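Side-chain contacts in 3'-5' exonuclease crn-4 (Caenorhabditis elegans, PDB 5DK5), which degrades RNA and DNA from the 3' end as a metal-dependent DEDDh exonuclease and takes part in apoptotic DNA breakdown: residues B[100-105]-B[143-148]; B[93-98]-B[135-140]; B[226-231]-B[288-293]. All blocks are in the same frame, centred on the assembly; numbering follows the deposited sequence.

Contact 1: residues B[100-105]-B[143-148]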
loop_
_atom_site.group_PDB
_atom_site.type_symbol
_atom_site.label_atom_id
_atom_site.label_comp_id
_atom_site.label_asym_id
_atom_site.label_seq_id
_atom_site.Cartn_x
_atom_site.Cartn_y
_atom_site.Cartn_z
ATOM N N GLU B 100 3.036 -9.325 -22.198
ATOM C CA GLU B 100 3.705 -10.024 -23.287
ATOM C C GLU B 100 3.014 -11.357 -23.566
ATOM O O GLU B 100 2.861 -11.758 -24.720
ATOM C CB GLU B 100 5.182 -10.240 -22.952
ATOM C CG GLU B 100 5.950 -11.072 -23.965
ATOM C CD GLU B 100 5.899 -10.493 -25.368
ATOM O OE1 GLU B 100 5.815 -9.253 -25.505
ATOM O OE2 GLU B 100 5.942 -11.281 -26.336
ATOM N N GLN B 101 2.591 -12.036 -22.504
ATOM C CA GLN B 101 1.856 -13.289 -22.641
ATOM C C GLN B 101 0.493 -13.031 -23.279
ATOM O O GLN B 101 -0.026 -13.861 -24.024
ATOM C CB GLN B 101 1.686 -13.963 -21.278
ATOM C CG GLN B 101 2.990 -14.465 -20.667
ATOM C CD GLN B 101 2.837 -14.909 -19.224
ATOM O OE1 GLN B 101 1.954 -14.443 -18.505
ATOM N NE2 GLN B 101 3.703 -15.817 -18.792
ATOM N N PHE B 102 -0.076 -11.869 -22.978
ATOM C CA PHE B 102 -1.369 -11.479 -23.525
ATOM C C PHE B 102 -1.278 -11.235 -25.029
ATOM O O PHE B 102 -2.176 -11.613 -25.779
ATOM C CB PHE B 102 -1.888 -10.232 -22.805
ATOM C CG PHE B 102 -2.834 -9.403 -23.623
ATOM C CD1 PHE B 102 -4.137 -9.817 -23.833
ATOM C CD2 PHE B 102 -2.421 -8.200 -24.170
ATOM C CE1 PHE B 102 -5.008 -9.051 -24.584
ATOM C CE2 PHE B 102 -3.288 -7.431 -24.920
ATOM C CZ PHE B 102 -4.582 -7.855 -25.126
ATOM N N GLN B 103 -0.191 -10.609 -25.470
ATOM C CA GLN B 103 0.016 -10.361 -26.891
ATOM C C GLN B 103 0.200 -11.665 -27.661
ATOM O O GLN B 103 -0.341 -11.831 -28.755
ATOM C CB GLN B 103 1.224 -9.452 -27.108
ATOM C CG GLN B 103 1.005 -8.023 -26.649
ATOM C CD GLN B 103 2.132 -7.103 -27.062
ATOM O OE1 GLN B 103 3.243 -7.190 -26.540
ATOM N NE2 GLN B 103 1.854 -6.219 -28.011
ATOM N N GLN B 104 0.964 -12.590 -27.088
ATOM C CA GLN B 104 1.170 -13.891 -27.713
ATOM C C GLN B 104 -0.143 -14.665 -27.794
ATOM O O GLN B 104 -0.395 -15.377 -28.766
ATOM C CB GLN B 104 2.213 -14.698 -26.937
ATOM C CG GLN B 104 2.495 -16.071 -27.526
ATOM C CD GLN B 104 2.929 -15.999 -28.974
ATOM O OE1 GLN B 104 3.792 -15.198 -29.334
ATOM N NE2 GLN B 104 2.321 -16.825 -29.816
ATOM N N TRP B 105 -0.972 -14.515 -26.766
ATOM C CA TRP B 105 -2.275 -15.167 -26.720
ATOM C C TRP B 105 -3.143 -14.737 -27.899
ATOM O O TRP B 105 -3.824 -15.560 -28.509
ATOM C CB TRP B 105 -2.971 -14.846 -25.397
ATOM C CG TRP B 105 -4.305 -15.504 -25.211
ATOM C CD1 TRP B 105 -4.544 -16.833 -25.017
ATOM C CD2 TRP B 105 -5.582 -14.856 -25.176
ATOM N NE1 TRP B 105 -5.892 -17.053 -24.871
ATOM C CE2 TRP B 105 -6.551 -15.856 -24.964
ATOM C CE3 TRP B 105 -6.001 -13.527 -25.307
ATOM C CZ2 TRP B 105 -7.913 -15.571 -24.881
ATOM C CZ3 TRP B 105 -7.354 -13.247 -25.225
ATOM C CH2 TRP B 105 -8.294 -14.264 -25.016
ATOM N N ALA B 143 -2.778 -0.043 -30.291
ATOM C CA ALA B 143 -3.853 0.459 -31.132
ATOM C C ALA B 143 -5.203 -0.152 -30.772
ATOM O O ALA B 143 -6.238 0.489 -30.941
ATOM C CB ALA B 143 -3.534 0.195 -32.594
ATOM N N PHE B 144 -5.193 -1.390 -30.283
ATOM C CA PHE B 144 -6.442 -2.078 -29.957
ATOM C C PHE B 144 -6.964 -1.716 -28.562
ATOM O O PHE B 144 -8.021 -2.197 -28.151
ATOM C CB PHE B 144 -6.278 -3.601 -30.079
ATOM C CG PHE B 144 -5.051 -4.150 -29.406
ATOM C CD1 PHE B 144 -4.973 -4.234 -28.026
ATOM C CD2 PHE B 144 -3.985 -4.613 -30.161
ATOM C CE1 PHE B 144 -3.847 -4.752 -27.411
ATOM C CE2 PHE B 144 -2.858 -5.133 -29.552
ATOM C CZ PHE B 144 -2.789 -5.203 -28.176
ATOM N N PHE B 145 -6.224 -0.874 -27.842
ATOM C CA PHE B 145 -6.700 -0.312 -26.578
ATOM C C PHE B 145 -7.157 1.141 -26.748
ATOM O O PHE B 145 -7.694 1.739 -25.814
ATOM C CB PHE B 145 -5.612 -0.376 -25.497
ATOM C CG PHE B 145 -5.480 -1.720 -24.813
ATOM C CD1 PHE B 145 -6.317 -2.782 -25.121
ATOM C CD2 PHE B 145 -4.515 -1.905 -23.836
ATOM C CE1 PHE B 145 -6.184 -4.001 -24.474
ATOM C CE2 PHE B 145 -4.379 -3.119 -23.186
ATOM C CZ PHE B 145 -5.214 -4.167 -23.504
ATOM N N ARG B 146 -6.939 1.707 -27.932
ATOM C CA ARG B 146 -7.318 3.091 -28.202
ATOM C C ARG B 146 -8.630 3.163 -28.988
ATOM O O ARG B 146 -9.079 4.242 -29.381
ATOM C CB ARG B 146 -6.195 3.811 -28.950
ATOM C CG ARG B 146 -4.967 4.062 -28.081
ATOM C CD ARG B 146 -3.922 4.912 -28.781
ATOM N NE ARG B 146 -4.461 6.195 -29.222
ATOM C CZ ARG B 146 -3.721 7.206 -29.666
ATOM N NH1 ARG B 146 -2.400 7.094 -29.724
ATOM N NH2 ARG B 146 -4.302 8.336 -30.048
ATOM N N GLN B 147 -9.232 2.001 -29.219
ATOM C CA GLN B 147 -10.610 1.918 -29.682
ATOM C C GLN B 147 -11.261 0.729 -28.992
ATOM O O GLN B 147 -10.647 -0.328 -28.855
ATOM C CB GLN B 147 -10.685 1.778 -31.205
ATOM C CG GLN B 147 -10.040 0.513 -31.769
ATOM C CD GLN B 147 -10.424 0.253 -33.214
ATOM O OE1 GLN B 147 -10.667 -0.890 -33.605
ATOM N NE2 GLN B 147 -10.480 1.311 -34.017
ATOM N N TYR B 148 -12.495 0.904 -28.534
ATOM C CA TYR B 148 -13.165 -0.153 -27.790
ATOM C C TYR B 148 -14.660 0.098 -27.672
ATOM O O TYR B 148 -15.170 1.121 -28.128
ATOM C CB TYR B 148 -12.550 -0.289 -26.395
ATOM C CG TYR B 148 -12.657 0.962 -25.558
ATOM C CD1 TYR B 148 -11.666 1.934 -25.596
ATOM C CD2 TYR B 148 -13.747 1.169 -24.724
ATOM C CE1 TYR B 148 -11.759 3.079 -24.830
ATOM C CE2 TYR B 148 -13.850 2.310 -23.954
ATOM C CZ TYR B 148 -12.853 3.261 -24.010
ATOM O OH TYR B 148 -12.949 4.401 -23.247
#

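Contact 2: residues B[93-98]-B[135-140]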
loop_
_atom_site.group_PDB
_atom_site.type_symbol
_atom_site.label_atom_id
_atom_site.label_comp_id
_atom_site.label_asym_id
_atom_site.label_seq_id
_atom_site.Cartn_x
_atom_site.Cartn_y
_atom_site.Cartn_z
ATOM N N ASP B 93 3.651 -12.771 -12.049
ATOM C CA ASP B 93 4.628 -12.006 -12.816
ATOM C C ASP B 93 4.236 -10.531 -12.823
ATOM O O ASP B 93 3.076 -10.190 -12.585
ATOM C CB ASP B 93 4.734 -12.532 -14.249
ATOM C CG ASP B 93 5.325 -13.928 -14.322
ATOM O OD1 ASP B 93 6.530 -14.078 -14.030
ATOM O OD2 ASP B 93 4.593 -14.874 -14.687
ATOM N N THR B 94 5.203 -9.658 -13.087
ATOM C CA THR B 94 4.924 -8.235 -13.237
ATOM C C THR B 94 4.175 -7.992 -14.542
ATOM O O THR B 94 4.141 -8.862 -15.412
ATOM C CB THR B 94 6.209 -7.397 -13.217
ATOM O OG1 THR B 94 7.122 -7.895 -14.202
ATOM C CG2 THR B 94 6.860 -7.463 -11.847
ATOM N N PHE B 95 3.586 -6.807 -14.676
ATOM C CA PHE B 95 2.685 -6.512 -15.788
ATOM C C PHE B 95 3.334 -6.667 -17.162
ATOM O O PHE B 95 2.678 -7.092 -18.114
ATOM C CB PHE B 95 2.130 -5.094 -15.658
ATOM C CG PHE B 95 1.186 -4.716 -16.765
ATOM C CD1 PHE B 95 -0.137 -5.125 -16.732
ATOM C CD2 PHE B 95 1.621 -3.959 -17.840
ATOM C CE1 PHE B 95 -1.005 -4.781 -17.747
ATOM C CE2 PHE B 95 0.757 -3.614 -18.857
ATOM C CZ PHE B 95 -0.558 -4.027 -18.811
ATOM N N ASP B 96 4.610 -6.316 -17.269
ATOM C CA ASP B 96 5.302 -6.381 -18.552
ATOM C C ASP B 96 5.350 -7.813 -19.080
ATOM O O ASP B 96 5.210 -8.043 -20.282
ATOM C CB ASP B 96 6.718 -5.811 -18.432
ATOM C CG ASP B 96 7.518 -6.454 -17.317
ATOM O OD1 ASP B 96 6.949 -6.697 -16.232
ATOM O OD2 ASP B 96 8.722 -6.712 -17.530
ATOM N N VAL B 97 5.534 -8.771 -18.180
ATOM C CA VAL B 97 5.566 -10.178 -18.561
ATOM C C VAL B 97 4.172 -10.661 -18.952
ATOM O O VAL B 97 3.996 -11.312 -19.981
ATOM C CB VAL B 97 6.102 -11.055 -17.419
ATOM C CG1 VAL B 97 6.084 -12.535 -17.809
ATOM C CG2 VAL B 97 7.509 -10.622 -17.041
ATOM N N VAL B 98 3.186 -10.339 -18.123
ATOM C CA VAL B 98 1.816 -10.771 -18.361
ATOM C C VAL B 98 1.259 -10.144 -19.634
ATOM O O VAL B 98 0.510 -10.783 -20.371
ATOM C CB VAL B 98 0.906 -10.416 -17.175
ATOM C CG1 VAL B 98 -0.551 -10.723 -17.491
ATOM C CG2 VAL B 98 1.350 -11.179 -15.935
ATOM N N LYS B 135 2.066 3.539 -18.640
ATOM C CA LYS B 135 3.049 4.558 -18.288
ATOM C C LYS B 135 4.039 4.007 -17.271
ATOM O O LYS B 135 5.246 4.199 -17.410
ATOM C CB LYS B 135 2.360 5.806 -17.731
ATOM C CG LYS B 135 3.313 6.933 -17.334
ATOM C CD LYS B 135 4.003 7.527 -18.550
ATOM C CE LYS B 135 4.879 8.710 -18.178
ATOM N NZ LYS B 135 6.005 8.311 -17.296
ATOM N N LEU B 136 3.523 3.332 -16.247
ATOM C CA LEU B 136 4.373 2.732 -15.224
ATOM C C LEU B 136 5.348 1.735 -15.842
ATOM O O LEU B 136 6.522 1.689 -15.475
ATOM C CB LEU B 136 3.530 2.029 -14.157
ATOM C CG LEU B 136 2.577 2.880 -13.317
ATOM C CD1 LEU B 136 1.901 2.010 -12.271
ATOM C CD2 LEU B 136 3.307 4.039 -12.661
ATOM N N SER B 137 4.852 0.942 -16.785
ATOM C CA SER B 137 5.650 -0.101 -17.416
ATOM C C SER B 137 6.431 0.417 -18.619
ATOM O O SER B 137 7.185 -0.329 -19.244
ATOM C CB SER B 137 4.746 -1.254 -17.843
ATOM O OG SER B 137 3.973 -1.713 -16.749
ATOM N N ASN B 138 6.250 1.696 -18.935
ATOM C CA ASN B 138 6.882 2.306 -20.102
ATOM C C ASN B 138 6.575 1.527 -21.379
ATOM O O ASN B 138 7.462 1.263 -22.193
ATOM C CB ASN B 138 8.395 2.410 -19.904
ATOM C CG ASN B 138 9.063 3.265 -20.968
ATOM O OD1 ASN B 138 8.428 4.129 -21.573
ATOM N ND2 ASN B 138 10.344 3.014 -21.214
ATOM N N ILE B 139 5.309 1.154 -21.539
ATOM C CA ILE B 139 4.853 0.461 -22.735
ATOM C C ILE B 139 3.973 1.396 -23.553
ATOM O O ILE B 139 3.166 2.146 -23.004
ATOM C CB ILE B 139 4.075 -0.823 -22.389
ATOM C CG1 ILE B 139 4.936 -1.730 -21.505
ATOM C CG2 ILE B 139 3.652 -1.556 -23.667
ATOM C CD1 ILE B 139 4.252 -3.008 -21.061
ATOM N N GLN B 140 4.146 1.357 -24.868
ATOM C CA GLN B 140 3.345 2.178 -25.762
ATOM C C GLN B 140 1.898 1.703 -25.763
ATOM O O GLN B 140 1.630 0.504 -25.850
ATOM C CB GLN B 140 3.917 2.136 -27.177
ATOM C CG GLN B 140 3.208 3.049 -28.157
ATOM C CD GLN B 140 3.863 3.048 -29.521
ATOM O OE1 GLN B 140 4.164 4.104 -30.077
ATOM N NE2 GLN B 140 4.093 1.859 -30.068
HETATM O O HOH W 1 5.855 -3.459 -15.735
#

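Contact 3: residues B[226-231]-B[288-293]. With IPA (isopropyl alcohol), chain N.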
loop_
_atom_site.group_PDB
_atom_site.type_symbol
_atom_site.label_atom_id
_atom_site.label_comp_id
_atom_site.label_asym_id
_atom_site.label_seq_id
_atom_site.Cartn_x
_atom_site.Cartn_y
_atom_site.Cartn_z
ATOM N N ARG B 226 -8.091 22.683 -22.906
ATOM C CA ARG B 226 -7.284 23.864 -23.196
ATOM C C ARG B 226 -7.299 24.851 -22.033
ATOM O O ARG B 226 -6.297 25.518 -21.775
ATOM C CB ARG B 226 -7.772 24.549 -24.474
ATOM C CG ARG B 226 -7.564 23.706 -25.721
ATOM C CD ARG B 226 -7.974 24.434 -26.992
ATOM N NE ARG B 226 -7.005 25.464 -27.374
ATOM C CZ ARG B 226 -7.200 26.780 -27.299
ATOM N NH1 ARG B 226 -8.346 27.287 -26.859
ATOM N NH2 ARG B 226 -6.232 27.602 -27.679
ATOM N N GLN B 227 -8.429 24.939 -21.334
ATOM C CA GLN B 227 -8.522 25.800 -20.161
ATOM C C GLN B 227 -8.215 24.984 -18.902
ATOM O O GLN B 227 -8.647 23.837 -18.793
ATOM C CB GLN B 227 -9.904 26.455 -20.057
ATOM C CG GLN B 227 -11.082 25.499 -19.885
ATOM C CD GLN B 227 -12.320 26.203 -19.355
ATOM O OE1 GLN B 227 -12.328 26.707 -18.230
ATOM N NE2 GLN B 227 -13.372 26.247 -20.166
ATOM N N PRO B 228 -7.451 25.564 -17.956
ATOM C CA PRO B 228 -7.129 24.865 -16.704
ATOM C C PRO B 228 -8.351 24.359 -15.942
ATOM O O PRO B 228 -9.385 25.023 -15.904
ATOM C CB PRO B 228 -6.399 25.935 -15.888
ATOM C CG PRO B 228 -5.775 26.810 -16.904
ATOM C CD PRO B 228 -6.736 26.851 -18.056
ATOM N N LEU B 229 -8.214 23.182 -15.340
ATOM C CA LEU B 229 -9.263 22.604 -14.513
ATOM C C LEU B 229 -9.476 23.432 -13.251
ATOM O O LEU B 229 -8.515 23.820 -12.588
ATOM C CB LEU B 229 -8.906 21.162 -14.140
ATOM C CG LEU B 229 -9.867 20.410 -13.216
ATOM C CD1 LEU B 229 -11.175 20.112 -13.930
ATOM C CD2 LEU B 229 -9.223 19.130 -12.709
ATOM N N VAL B 230 -10.735 23.706 -12.925
ATOM C CA VAL B 230 -11.062 24.382 -11.676
ATOM C C VAL B 230 -10.827 23.412 -10.522
ATOM O O VAL B 230 -11.624 22.505 -10.283
ATOM C CB VAL B 230 -12.515 24.891 -11.662
ATOM C CG1 VAL B 230 -12.848 25.531 -10.318
ATOM C CG2 VAL B 230 -12.733 25.889 -12.791
ATOM N N TYR B 231 -9.725 23.622 -9.810
ATOM C CA TYR B 231 -9.237 22.664 -8.826
ATOM C C TYR B 231 -10.132 22.557 -7.593
ATOM O O TYR B 231 -10.427 23.555 -6.937
ATOM C CB TYR B 231 -7.817 23.048 -8.399
ATOM C CG TYR B 231 -7.124 22.015 -7.539
ATOM C CD1 TYR B 231 -6.711 20.803 -8.074
ATOM C CD2 TYR B 231 -6.869 22.259 -6.195
ATOM C CE1 TYR B 231 -6.074 19.856 -7.293
ATOM C CE2 TYR B 231 -6.231 21.320 -5.406
ATOM C CZ TYR B 231 -5.835 20.119 -5.961
ATOM O OH TYR B 231 -5.197 19.177 -5.186
ATOM N N PRO B 288 -0.895 19.382 -18.123
ATOM C CA PRO B 288 -1.533 20.330 -17.203
ATOM C C PRO B 288 -0.540 20.919 -16.200
ATOM O O PRO B 288 -0.504 20.501 -15.044
ATOM C CB PRO B 288 -2.587 19.470 -16.507
ATOM C CG PRO B 288 -1.966 18.120 -16.455
ATOM C CD PRO B 288 -1.166 17.985 -17.732
ATOM N N HIS B 289 0.255 21.884 -16.651
ATOM C CA HIS B 289 1.265 22.510 -15.805
ATOM C C HIS B 289 0.634 23.210 -14.605
ATOM O O HIS B 289 1.230 23.272 -13.529
ATOM C CB HIS B 289 2.091 23.510 -16.616
ATOM C CG HIS B 289 2.838 22.891 -17.755
ATOM N ND1 HIS B 289 3.876 22.002 -17.569
ATOM C CD2 HIS B 289 2.698 23.030 -19.095
ATOM C CE1 HIS B 289 4.342 21.620 -18.744
ATOM N NE2 HIS B 289 3.645 22.230 -19.687
ATOM N N ASP B 290 -0.574 23.729 -14.798
ATOM C CA ASP B 290 -1.293 24.439 -13.743
ATOM C C ASP B 290 -1.537 23.563 -12.517
ATOM O O ASP B 290 -1.680 24.070 -11.405
ATOM C CB ASP B 290 -2.629 24.961 -14.276
ATOM C CG ASP B 290 -3.458 23.873 -14.934
ATOM O OD1 ASP B 290 -3.172 23.535 -16.101
ATOM O OD2 ASP B 290 -4.394 23.357 -14.289
ATOM N N LEU B 291 -1.588 22.251 -12.725
ATOM C CA LEU B 291 -1.823 21.307 -11.636
ATOM C C LEU B 291 -0.522 20.868 -10.963
ATOM O O LEU B 291 -0.546 20.233 -9.908
ATOM C CB LEU B 291 -2.573 20.076 -12.155
ATOM C CG LEU B 291 -3.973 20.303 -12.728
ATOM C CD1 LEU B 291 -4.512 19.008 -13.313
ATOM C CD2 LEU B 291 -4.920 20.840 -11.665
ATOM N N TYR B 292 0.607 21.221 -11.573
ATOM C CA TYR B 292 1.914 20.704 -11.168
ATOM C C TYR B 292 2.840 21.770 -10.569
ATOM O O TYR B 292 4.054 21.566 -10.499
ATOM C CB TYR B 292 2.604 20.059 -12.377
ATOM C CG TYR B 292 1.917 18.827 -12.935
ATOM C CD1 TYR B 292 1.036 18.080 -12.162
ATOM C CD2 TYR B 292 2.158 18.409 -14.237
ATOM C CE1 TYR B 292 0.415 16.956 -12.672
ATOM C CE2 TYR B 292 1.543 17.287 -14.755
ATOM C CZ TYR B 292 0.673 16.565 -13.968
ATOM O OH TYR B 292 0.060 15.447 -14.481
ATOM N N LYS B 293 2.276 22.893 -10.130
ATOM C CA LYS B 293 3.087 24.025 -9.672
ATOM C C LYS B 293 3.000 24.273 -8.163
ATOM O O LYS B 293 3.776 25.062 -7.618
ATOM C CB LYS B 293 2.681 25.293 -10.425
ATOM C CG LYS B 293 1.230 25.697 -10.254
ATOM C CD LYS B 293 0.923 26.936 -11.075
ATOM C CE LYS B 293 -0.528 27.357 -10.938
ATOM N NZ LYS B 293 -0.836 28.550 -11.776
HETATM C C1 IPA N . -3.412 22.560 -21.416
HETATM C C2 IPA N . -3.198 23.496 -20.246
HETATM C C3 IPA N . -4.192 23.185 -19.150
HETATM O O2 IPA N . -3.387 24.826 -20.665
HETATM O O HOH W 2 -5.688 21.777 -15.886
#

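Contact 1: residues B[100-105]-B[143-148]
An aromatic cluster in the RNase H-like exonuclease fold, made by F102, F144 and F145, joins helix 95-109 to the turn that leads into strand 147-150. F102 reaches out from the helix and meets the two phenylalanines of the turn coming from the opposite direction, without any hydrogen bond between the segments. Its CG stands anti to the backbone N (chi1 154°), which carries the ring off the helix so that CE2 and CZ lead. CE2 of F102 lies 3.7 Å from CE1 of F144, and that atom arrives at the edge of the F102 ring, close to its plane. The F144 ring is steeply turned against it, with the planes at 70°. F145 is met differently: CE2 of F102 is 4.0 Å from CZ of F145, and the rings are within 24° of parallel but slid so far apart that they barely overlap. F44 and I46 of strand 41-50 and F62 of strand 55-65 also pack on F102, while F118 meets F145 edge-to-face. Replacing F102 by an alanine is likely to open a gap between helix and turn and leave CE1 of F144 without its partner. The F145 side chain is about 11 Å from that of D25, a magnesium ligand. Within the turn, CE1 of F144 sits 3.8 Å above one face of the F145 ring, offset toward its rim.

Contact 2: residues B[93-98]-B[135-140]
F95 overlaps S137 and I139 through CD2 and CE2 of its ring, and these are the two residues by which 135-140 meets the start of helix 95-109. A chi1 of -180° swings the ring away from its own backbone N, and it leaves the first turn of the helix toward the other segment. CD2 of F95 then comes to 3.4 Å from OG of S137, which approaches the ring obliquely. Farther along the ring, CE2 of F95 is 4.2 Å from CD1 of I139. That methyl also touches the helix backbone, since CD1 of I139 is 4.3 Å from CA of D96. The polar link is indirect: a water sits 2.8 Å from OG of S137 and gives D96 OD1 only a weak bond. S137 OG is also bonded to NE2 of Q133 of helix 124-136, so the hydroxyl beside the phenyl ring has a protein partner as well as the water. Positive phi at N138 (54°) belongs to a Schellman motif that ends helix 124-136, and this reversal brings I139 back alongside S137 to face F95. The contact thus sets the N-terminal end of helix 95-109 against the C-terminal end of helix 124-136, with M134 of the latter touching both F95 and I139, and V41 of strand 41-50 and V66 just beyond strand 55-65 also packing on F95.

Contact 3: residues B[226-231]-B[288-293]
The two backbones come nearest at P228 and D290, whose CA atoms are 6.6 Å apart, where an irregular chain passes a short 3-10 turn at 289-291. D290 points its carboxylate across, and its OD2 lies 3.6 Å from CB of P228, alongside the proline. A chi1 of 53° swings the carboxylate over toward P228. A water closes the gap: it donates to OD2 of D290 at 2.6 Å and accepts from N of L229 at 2.9 Å. Farther on, CD2 of L291 meets CD1 of Y231 at 4.0 Å, coming obliquely to the ring. The hydroxyl of Y231 is bonded to D297 and W235, which would limit the movement of the ring, while L229 packs on K244, I245 and R248 of helix 239-249. An isopropanol molecule, probably from the crystallisation liquor, bonds from its O2 to O of R226 at 3.2 Å and has a methyl beside D290. With no direct hydrogen bond between the segments, the two loops are joined by the L291-Y231 touch, the packing of D290 on P228, and a water bridge, whose short bond to D290 is consistent with a negatively charged carboxylate.

In the fold
Contact 1 is the buried one, contact 2 is partly buried, and contact 3 lies on the surface, its centre about 24 Å from the centre of the chain. The first two share helix 95-109: 93-98 carries its first turn and 100-105 later turns, with the contact centres 12 Å apart. Their partners, 135-140 and 143-148, follow each other in the chain, so two successive parts of the chain pack against one helix. Contact 3 instead joins two loops farther along the chain, away from the magnesium and zinc sites. The chemistry follows the burial: aromatic rings alone in contact 1, a ring with a hydroxyl, a methyl and a weak water link in contact 2, and a carboxylate-water bridge beside a leucine-tyrosine touch in contact 3.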